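Local atomic coordinates of uncharacterized protein (Leptotrichia buccalis, PDB entry 3T8K), a protein that is of unknown function but folds as a row of ankyrin-type alpha-hairpin repeats and pairs with a second copy of itself. Residues Ala53-Lys56 and Ile57-Leu61; Ala109-Lys112 and Pro113-Ile116; Phe119-Ile122 and Phe123-Val127. All coordinates share one frame; numbering follows the deposited sequence.

How the contacts relate
All three contacts are local, each within one continuous stretch. Contact 1 is regular helix within 51-63, partly buried, packed against helices 19-28, 41-45 and 90-102. Contacts 2 and 3 follow each other closely in the long connection between helices 90-102 and 129-140. Contact 2 is a turn, partly buried, with two exposed lysines. Contact 3 is a buried 3-10 segment among helices. Contacts 1 and 2 lie on opposite sides of the chain's centre, with centres about 26 Å apart. The chemistry follows the place: a selenomethionine over a tyrosine in contact 1, a proline on a tyrosine in contact 2, aromatics and an asparagine pair in contact 3. Contacts 2 and 3 also touch the second subunit.

Contact 1. Residues Ala53-Lys56 and Ile57-Leu61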
loop_
_atom_site.group_PDB
_atom_site.type_symbol
_atom_site.label_atom_id
_atom_site.label_comp_id
_atom_site.label_asym_id
_atom_site.label_seq_id
_atom_site.Cartn_x
_atom_site.Cartn_y
_atom_site.Cartn_z
ATOM N N ALA A 53 10.324 -6.858 -10.890
ATOM C CA ALA A 53 10.164 -8.077 -10.106
ATOM C C ALA A 53 8.696 -8.507 -10.054
ATOM O O ALA A 53 8.380 -9.667 -10.294
ATOM C CB ALA A 53 10.723 -7.881 -8.700
ATOM N N ARG A 54 7.795 -7.567 -9.760
ATOM C CA ARG A 54 6.374 -7.889 -9.647
ATOM C C ARG A 54 5.857 -8.570 -10.904
ATOM O O ARG A 54 5.104 -9.543 -10.839
ATOM C CB ARG A 54 5.544 -6.622 -9.395
ATOM C CG ARG A 54 4.095 -6.907 -9.045
ATOM C CD ARG A 54 3.187 -5.667 -9.220
ATOM N NE ARG A 54 3.132 -5.240 -10.621
ATOM C CZ ARG A 54 2.172 -4.479 -11.149
ATOM N NH1 ARG A 54 1.167 -4.049 -10.399
ATOM N NH2 ARG A 54 2.215 -4.152 -12.431
ATOM N N TYR A 55 6.233 -8.021 -12.054
ATOM C CA TYR A 55 5.776 -8.550 -13.327
ATOM C C TYR A 55 6.432 -9.893 -13.661
ATOM O O TYR A 55 5.736 -10.861 -13.956
ATOM C CB TYR A 55 6.016 -7.530 -14.446
ATOM C CG TYR A 55 5.547 -7.994 -15.806
ATOM C CD1 TYR A 55 4.222 -7.835 -16.195
ATOM C CD2 TYR A 55 6.429 -8.588 -16.703
ATOM C CE1 TYR A 55 3.785 -8.257 -17.439
ATOM C CE2 TYR A 55 6.002 -9.011 -17.952
ATOM C CZ TYR A 55 4.679 -8.844 -18.313
ATOM O OH TYR A 55 4.246 -9.260 -19.552
ATOM N N LYS A 56 7.763 -9.950 -13.609
ATOM C CA LYS A 56 8.486 -11.170 -13.977
ATOM C C LYS A 56 8.098 -12.354 -13.089
ATOM O O LYS A 56 7.869 -13.463 -13.579
ATOM C CB LYS A 56 10.000 -10.947 -13.921
ATOM C CG LYS A 56 10.549 -10.105 -15.059
ATOM C CD LYS A 56 12.030 -9.823 -14.870
ATOM C CE LYS A 56 12.590 -9.012 -16.033
ATOM N NZ LYS A 56 14.054 -8.770 -15.878
ATOM N N ILE A 57 8.025 -12.118 -11.781
ATOM C CA ILE A 57 7.633 -13.176 -10.848
ATOM C C ILE A 57 6.180 -13.579 -11.069
ATOM O O ILE A 57 5.826 -14.756 -10.966
ATOM C CB ILE A 57 7.820 -12.736 -9.377
ATOM C CG1 ILE A 57 9.284 -12.375 -9.119
ATOM C CG2 ILE A 57 7.335 -13.819 -8.422
ATOM C CD1 ILE A 57 9.537 -11.722 -7.772
ATOM N N SER A 58 5.326 -12.595 -11.359
ATOM C CA SER A 58 3.916 -12.890 -11.577
ATOM C C SER A 58 3.740 -13.778 -12.795
ATOM O O SER A 58 3.018 -14.777 -12.747
ATOM C CB SER A 58 3.099 -11.605 -11.758
ATOM O OG SER A 58 2.854 -10.978 -10.513
HETATM N N MSE A 59 4.390 -13.396 -13.890
HETATM C CA MSE A 59 4.313 -14.163 -15.132
HETATM C C MSE A 59 4.882 -15.564 -14.972
HETATM O O MSE A 59 4.354 -16.527 -15.526
HETATM C CB MSE A 59 5.031 -13.428 -16.256
HETATM C CG MSE A 59 4.406 -12.086 -16.588
HETATM SE SE MSE A 59 2.629 -12.239 -17.419
HETATM C CE MSE A 59 1.562 -12.943 -15.958
ATOM N N PHE A 60 5.964 -15.673 -14.214
ATOM C CA PHE A 60 6.571 -16.973 -13.966
ATOM C C PHE A 60 5.578 -17.899 -13.264
ATOM O O PHE A 60 5.352 -19.028 -13.701
ATOM C CB PHE A 60 7.844 -16.812 -13.139
ATOM C CG PHE A 60 8.446 -18.122 -12.684
ATOM C CD1 PHE A 60 9.389 -18.773 -13.461
ATOM C CD2 PHE A 60 8.063 -18.694 -11.485
ATOM C CE1 PHE A 60 9.950 -19.978 -13.046
ATOM C CE2 PHE A 60 8.617 -19.898 -11.059
ATOM C CZ PHE A 60 9.562 -20.542 -11.845
ATOM N N LEU A 61 4.978 -17.408 -12.184
ATOM C CA LEU A 61 4.027 -18.193 -11.396
ATOM C C LEU A 61 2.754 -18.508 -12.153
ATOM O O LEU A 61 2.265 -19.632 -12.109
ATOM C CB LEU A 61 3.672 -17.472 -10.094
ATOM C CG LEU A 61 4.805 -17.486 -9.067
ATOM C CD1 LEU A 61 4.480 -16.592 -7.888
ATOM C CD2 LEU A 61 5.092 -18.912 -8.611
#
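Residues Ala-53 to Lys-56 pass their carbonyl oxygens to the amides of Ile-57 to Phe-60, one turn of regular alpha helix. The bond from Met-59 N to Tyr-55 O is 2.9 Å long and nearly straight, with 170° at the hydrogen.

The side chains of this same pair make the main contact. Met-59 is a selenomethionine. Its CG sits over one face of the Tyr-55 ring, 3.6 Å above the plane and shifted toward the rim. Its SE lies 4.6 Å from the Tyr-55 ring centroid and comes in at a slant, a Met-aromatic contact. With the Tyr-55 CG anti to the backbone N (chi1 -179°), the ring stands alongside the bent Met-59 chain one turn on. Tyr-55 also touches Glu-95, and Met-59 packs on Leu-96 and Ile-99, so this side of the helix faces helix 90-102.

Arg-54 O takes two bonds from one residue. Ser-58 N reaches it at 3.1 Å, from above the carbonyl plane. Ser-58 OG reaches the same Arg-54 O at 2.7 Å. The serine hydroxyl stands beside its own backbone N (chi1 -78°), which turns it back along the helix. The buried hydroxyl therefore has an acceptor within its own helix. Arg-54 NH2 hydrogen-bonds Thr-93 OG1 on helix 90-102.

Elsewhere, Ala-53 CB meets Ile-57 CD1 at 4.1 Å. Ile-57 continues this apolar strip onto Val-45 and Phe-22. The extended Lys-56 chain ends in a salt bridge from NZ to Glu-52 OE2.

One helix thus carries a serine-to-carbonyl bond, a Met-aromatic contact and an apolar strip. Such a helix, packed here against helices 19-28, 41-45 and 90-102, is characteristic of the ankyrin-type alpha-hairpin repeat fold.

Contact 2. Residues Ala109-Lys112 and Pro113-Ile116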
loop_
_atom_site.group_PDB
_atom_site.type_symbol
_atom_site.label_atom_id
_atom_site.label_comp_id
_atom_site.label_asym_id
_atom_site.label_seq_id
_atom_site.Cartn_x
_atom_site.Cartn_y
_atom_site.Cartn_z
ATOM N N ALA A 109 -16.317 -8.455 -7.744
ATOM C CA ALA A 109 -16.397 -8.493 -6.288
ATOM C C ALA A 109 -15.814 -7.235 -5.662
ATOM O O ALA A 109 -14.783 -6.731 -6.105
ATOM C CB ALA A 109 -15.675 -9.732 -5.757
ATOM N N LEU A 110 -16.480 -6.732 -4.625
ATOM C CA LEU A 110 -16.009 -5.567 -3.901
ATOM C C LEU A 110 -14.821 -5.898 -3.030
ATOM O O LEU A 110 -14.531 -7.068 -2.775
ATOM C CB LEU A 110 -17.125 -5.008 -3.021
ATOM C CG LEU A 110 -18.335 -4.532 -3.816
ATOM C CD1 LEU A 110 -19.317 -3.794 -2.915
ATOM C CD2 LEU A 110 -17.870 -3.656 -4.956
ATOM N N TYR A 111 -14.111 -4.864 -2.598
ATOM C CA TYR A 111 -13.129 -5.031 -1.539
ATOM C C TYR A 111 -13.968 -4.793 -0.299
ATOM O O TYR A 111 -14.374 -3.665 -0.028
ATOM C CB TYR A 111 -12.002 -3.997 -1.659
ATOM C CG TYR A 111 -11.060 -3.978 -0.467
ATOM C CD1 TYR A 111 -10.234 -5.065 -0.199
ATOM C CD2 TYR A 111 -10.989 -2.878 0.378
ATOM C CE1 TYR A 111 -9.372 -5.059 0.878
ATOM C CE2 TYR A 111 -10.127 -2.869 1.477
ATOM C CZ TYR A 111 -9.325 -3.962 1.716
ATOM O OH TYR A 111 -8.457 -3.979 2.792
ATOM N N LYS A 112 -14.275 -5.861 0.430
ATOM C CA LYS A 112 -15.269 -5.783 1.506
ATOM C C LYS A 112 -14.990 -4.786 2.647
ATOM O O LYS A 112 -15.879 -4.033 3.032
ATOM C CB LYS A 112 -15.583 -7.179 2.062
ATOM C CG LYS A 112 -16.432 -8.008 1.109
ATOM C CD LYS A 112 -16.457 -9.478 1.494
ATOM C CE LYS A 112 -16.982 -10.327 0.338
ATOM N NZ LYS A 112 -16.631 -11.770 0.491
ATOM N N PRO A 113 -13.762 -4.768 3.182
ATOM C CA PRO A 113 -13.519 -3.914 4.353
ATOM C C PRO A 113 -13.966 -2.461 4.172
ATOM O O PRO A 113 -14.374 -1.827 5.146
ATOM C CB PRO A 113 -12.001 -4.012 4.538
ATOM C CG PRO A 113 -11.679 -5.383 4.049
ATOM C CD PRO A 113 -12.576 -5.578 2.845
ATOM N N TYR A 114 -13.918 -1.952 2.945
ATOM C CA TYR A 114 -14.311 -0.572 2.680
ATOM C C TYR A 114 -15.498 -0.499 1.718
ATOM O O TYR A 114 -15.972 0.584 1.390
ATOM C CB TYR A 114 -13.127 0.210 2.108
ATOM C CG TYR A 114 -12.065 0.585 3.123
ATOM C CD1 TYR A 114 -12.357 0.658 4.480
ATOM C CD2 TYR A 114 -10.765 0.866 2.719
ATOM C CE1 TYR A 114 -11.385 1.022 5.410
ATOM C CE2 TYR A 114 -9.788 1.223 3.639
ATOM C CZ TYR A 114 -10.101 1.303 4.975
ATOM O OH TYR A 114 -9.123 1.662 5.873
ATOM N N LYS A 115 -15.972 -1.664 1.279
ATOM C CA LYS A 115 -17.058 -1.773 0.307
ATOM C C LYS A 115 -16.841 -0.923 -0.947
ATOM O O LYS A 115 -17.734 -0.175 -1.365
ATOM C CB LYS A 115 -18.415 -1.455 0.948
ATOM C CG LYS A 115 -19.431 -2.577 0.776
ATOM C CD LYS A 115 -20.861 -2.063 0.735
ATOM C CE LYS A 115 -21.306 -1.496 2.072
ATOM N NZ LYS A 115 -22.731 -1.051 2.022
ATOM N N ILE A 116 -15.662 -1.062 -1.553
ATOM C CA ILE A 116 -15.290 -0.283 -2.732
ATOM C C ILE A 116 -15.022 -1.175 -3.935
ATOM O O ILE A 116 -14.630 -2.333 -3.782
ATOM C CB ILE A 116 -14.011 0.556 -2.477
ATOM C CG1 ILE A 116 -12.832 -0.337 -2.094
ATOM C CG2 ILE A 116 -14.262 1.616 -1.398
ATOM C CD1 ILE A 116 -11.540 0.433 -1.925
#
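The Tyr-111 ring carries Pro-113 on one face and has Tyr-114 and Ile-116 at its edge. Pro-113 CD sits 3.6 Å above the ring plane, over the centre and only 5° off the normal, a CH-pi contact. Pro-113 CG extends the contact toward the phenol end and lies 3.6 Å from Tyr-111 CZ. The two side chains cross at about a right angle in direction, and Pro-113 CB, CG and CD rest together over the face. Tyr-114 CD2 comes in the plane of the Tyr-111 ring, 4.0 Å from Tyr-111 CE2. Ile-116 runs alongside, pointing the same way as Tyr-111, and its CG1 is 3.8 Å from Tyr-111 CB. Tyr-111 has CG anti to its N (chi1 171°), which sets the ring beside its own carbonyl, on the side where the chain runs on to Pro-113. Phe-80 also stacks with Tyr-111.

The backbone below makes a tight reversal. Tyr-111 N gives a very straight bond of 2.8 Å to Ile-116 O. In return, Ile-116 N bonds Tyr-111 O at 3.3 Å. This is a single antiparallel, hydrogen-bonded bridge. Lys-115 and Ile-116 both face Tyr-111, which makes a G1 beta bulge. Lys-115 takes the left-handed helical conformation common at this position of the bulge. Compact hairpin turns of this sort join helical pairs in ankyrin repeats, and this one probably has a similar place. Lys-115 N also bonds Lys-112 O at 2.9 Å.

Leu-110 CD1 meets the aliphatic Lys-115 CG at 3.9 Å. Lys-112 and Lys-115 are exposed. Tyr-111, Tyr-114 and Ile-116 also meet the second subunit. Tyr-114 OH bonds Gly-87 O of that subunit, Ile-116 packs on its Phe-126, and Tyr-111 on its Asn-88.

Contact 3. Residues Phe119-Ile122 and Phe123-Val127; sequences FKNI and FNYFV
Ile-122 is the tight part of this contact, with an aromatic ring on each of two sides. Its CA stands 3.6 Å above the centre of the Tyr-125 ring, almost on the ring normal. Its CG1 lies over the centre of the Phe-123 ring at 3.8 Å. Ile-122 has CG1 set between its N and its carbonyl carbon (chi1 74°), and this places CG1 over the phenyl. CG2 goes the other way, to Tyr-125 CE2 at 3.9 Å. Phe-123 reaches on to Phe-119: its CE2 meets the edge of that ring, 3.8 Å from Phe-119 CD1. Phe-83, Ile-139, Phe-160 and Val-161 extend the packing to helices 79-85, 129-140 and 157-162.

The backbone is a short 3-10 segment with bonds three residues apart. Asn-124 N to Asn-121 O is the shortest, at 2.8 Å. Tyr-125 N bonds Ile-122 O at 3.2 Å.

The looser side is polar and partly exposed. Asn-124 ND2 bonds Asn-121 OD1 at 3.1 Å, nearly straight at 169°, with the two amide planes 64° apart. Asn-121 ND2 has its partner in Phe-83 O. Asn-124 packs on Cys-164 of the second subunit, the residue of the interchain disulfide. Exposed Phe-126 packs on Arg-163 of that subunit.

The Tyr-125 hydroxyl bonds Phe-83 O as well. With an alanine here in place of Tyr-125, Ile-122 CA and CG2 would probably lose the ring that lies against them, and Phe-83 O would be left with one donor fewer.

The chemistry is divided. Rings and isoleucine fill the buried side, while the Asn-121 and Asn-124 amides bond each other, and Asn-121 goes on to Phe-83 O of helix 79-85. This implies that the segment is fixed both by apolar burial and by directed polar bonds.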
loop_
_atom_site.group_PDB
_atom_site.type_symbol
_atom_site.label_atom_id
_atom_site.label_comp_id
_atom_site.label_asym_id
_atom_site.label_seq_id
_atom_site.Cartn_x
_atom_site.Cartn_y
_atom_site.Cartn_z
ATOM N N PHE A 119 -10.962 -1.883 -8.284
ATOM C CA PHE A 119 -10.092 -1.058 -9.126
ATOM C C PHE A 119 -10.125 0.423 -8.759
ATOM O O PHE A 119 -9.639 1.263 -9.512
ATOM C CB PHE A 119 -10.456 -1.214 -10.612
ATOM C CG PHE A 119 -11.928 -1.190 -10.876
ATOM C CD1 PHE A 119 -12.589 0.004 -11.119
ATOM C CD2 PHE A 119 -12.660 -2.369 -10.854
ATOM C CE1 PHE A 119 -13.953 0.018 -11.348
ATOM C CE2 PHE A 119 -14.017 -2.362 -11.076
ATOM C CZ PHE A 119 -14.667 -1.165 -11.325
ATOM N N LYS A 120 -10.663 0.754 -7.592
ATOM C CA LYS A 120 -10.842 2.173 -7.264
ATOM C C LYS A 120 -9.545 2.980 -7.376
ATOM O O LYS A 120 -9.563 4.144 -7.788
ATOM C CB LYS A 120 -11.442 2.345 -5.876
ATOM C CG LYS A 120 -11.498 3.797 -5.433
ATOM C CD LYS A 120 -12.453 3.979 -4.260
ATOM C CE LYS A 120 -12.491 5.424 -3.808
ATOM N NZ LYS A 120 -13.627 5.674 -2.883
ATOM N N ASN A 121 -8.420 2.373 -7.010
ATOM C CA ASN A 121 -7.154 3.109 -7.011
ATOM C C ASN A 121 -6.703 3.557 -8.404
ATOM O O ASN A 121 -5.918 4.497 -8.530
ATOM C CB ASN A 121 -6.039 2.292 -6.346
ATOM C CG ASN A 121 -4.829 3.143 -5.970
ATOM O OD1 ASN A 121 -4.965 4.233 -5.410
ATOM N ND2 ASN A 121 -3.637 2.642 -6.279
ATOM N N ILE A 122 -7.182 2.904 -9.461
ATOM C CA ILE A 122 -6.672 3.267 -10.785
ATOM C C ILE A 122 -7.041 4.700 -11.121
ATOM O O ILE A 122 -6.392 5.350 -11.943
ATOM C CB ILE A 122 -7.122 2.296 -11.898
ATOM C CG1 ILE A 122 -8.595 2.508 -12.262
ATOM C CG2 ILE A 122 -6.826 0.855 -11.490
ATOM C CD1 ILE A 122 -9.048 1.670 -13.439
ATOM N N PHE A 123 -8.069 5.201 -10.456
ATOM C CA PHE A 123 -8.523 6.565 -10.712
ATOM C C PHE A 123 -7.635 7.567 -9.988
ATOM O O PHE A 123 -7.785 8.778 -10.150
ATOM C CB PHE A 123 -9.998 6.711 -10.344
ATOM C CG PHE A 123 -10.873 5.693 -11.011
ATOM C CD1 PHE A 123 -10.975 5.651 -12.397
ATOM C CD2 PHE A 123 -11.566 4.755 -10.265
ATOM C CE1 PHE A 123 -11.761 4.697 -13.016
ATOM C CE2 PHE A 123 -12.348 3.792 -10.879
ATOM C CZ PHE A 123 -12.456 3.771 -12.255
ATOM N N ASN A 124 -6.686 7.048 -9.212
ATOM C CA ASN A 124 -5.692 7.878 -8.540
ATOM C C ASN A 124 -4.386 7.940 -9.309
ATOM O O ASN A 124 -3.477 8.690 -8.951
ATOM C CB ASN A 124 -5.402 7.336 -7.143
ATOM C CG ASN A 124 -6.495 7.652 -6.164
ATOM O OD1 ASN A 124 -7.061 8.744 -6.185
ATOM N ND2 ASN A 124 -6.805 6.699 -5.299
ATOM N N TYR A 125 -4.279 7.124 -10.350
ATOM C CA TYR A 125 -3.028 7.008 -11.082
ATOM C C TYR A 125 -2.617 8.336 -11.699
ATOM O O TYR A 125 -3.433 9.042 -12.297
ATOM C CB TYR A 125 -3.135 5.952 -12.182
ATOM C CG TYR A 125 -3.127 4.511 -11.697
ATOM C CD1 TYR A 125 -2.988 4.192 -10.346
ATOM C CD2 TYR A 125 -3.259 3.471 -12.602
ATOM C CE1 TYR A 125 -2.983 2.853 -9.916
ATOM C CE2 TYR A 125 -3.264 2.154 -12.190
ATOM C CZ TYR A 125 -3.120 1.847 -10.851
ATOM O OH TYR A 125 -3.121 0.525 -10.475
ATOM N N PHE A 126 -1.342 8.667 -11.543
ATOM C CA PHE A 126 -0.778 9.821 -12.212
ATOM C C PHE A 126 -0.230 9.395 -13.564
ATOM O O PHE A 126 0.979 9.374 -13.778
ATOM C CB PHE A 126 0.330 10.461 -11.372
ATOM C CG PHE A 126 0.836 11.761 -11.937
ATOM C CD1 PHE A 126 0.120 12.931 -11.756
ATOM C CD2 PHE A 126 2.021 11.810 -12.658
ATOM C CE1 PHE A 126 0.571 14.129 -12.279
ATOM C CE2 PHE A 126 2.482 13.007 -13.184
ATOM C CZ PHE A 126 1.754 14.170 -12.991
ATOM N N VAL A 127 -1.127 9.024 -14.467
ATOM C CA VAL A 127 -0.748 8.763 -15.848
ATOM C C VAL A 127 -1.846 9.281 -16.763
ATOM O O VAL A 127 -3.026 9.273 -16.400
ATOM C CB VAL A 127 -0.523 7.270 -16.123
ATOM C CG1 VAL A 127 0.490 6.694 -15.151
ATOM C CG2 VAL A 127 -1.827 6.524 -16.032
#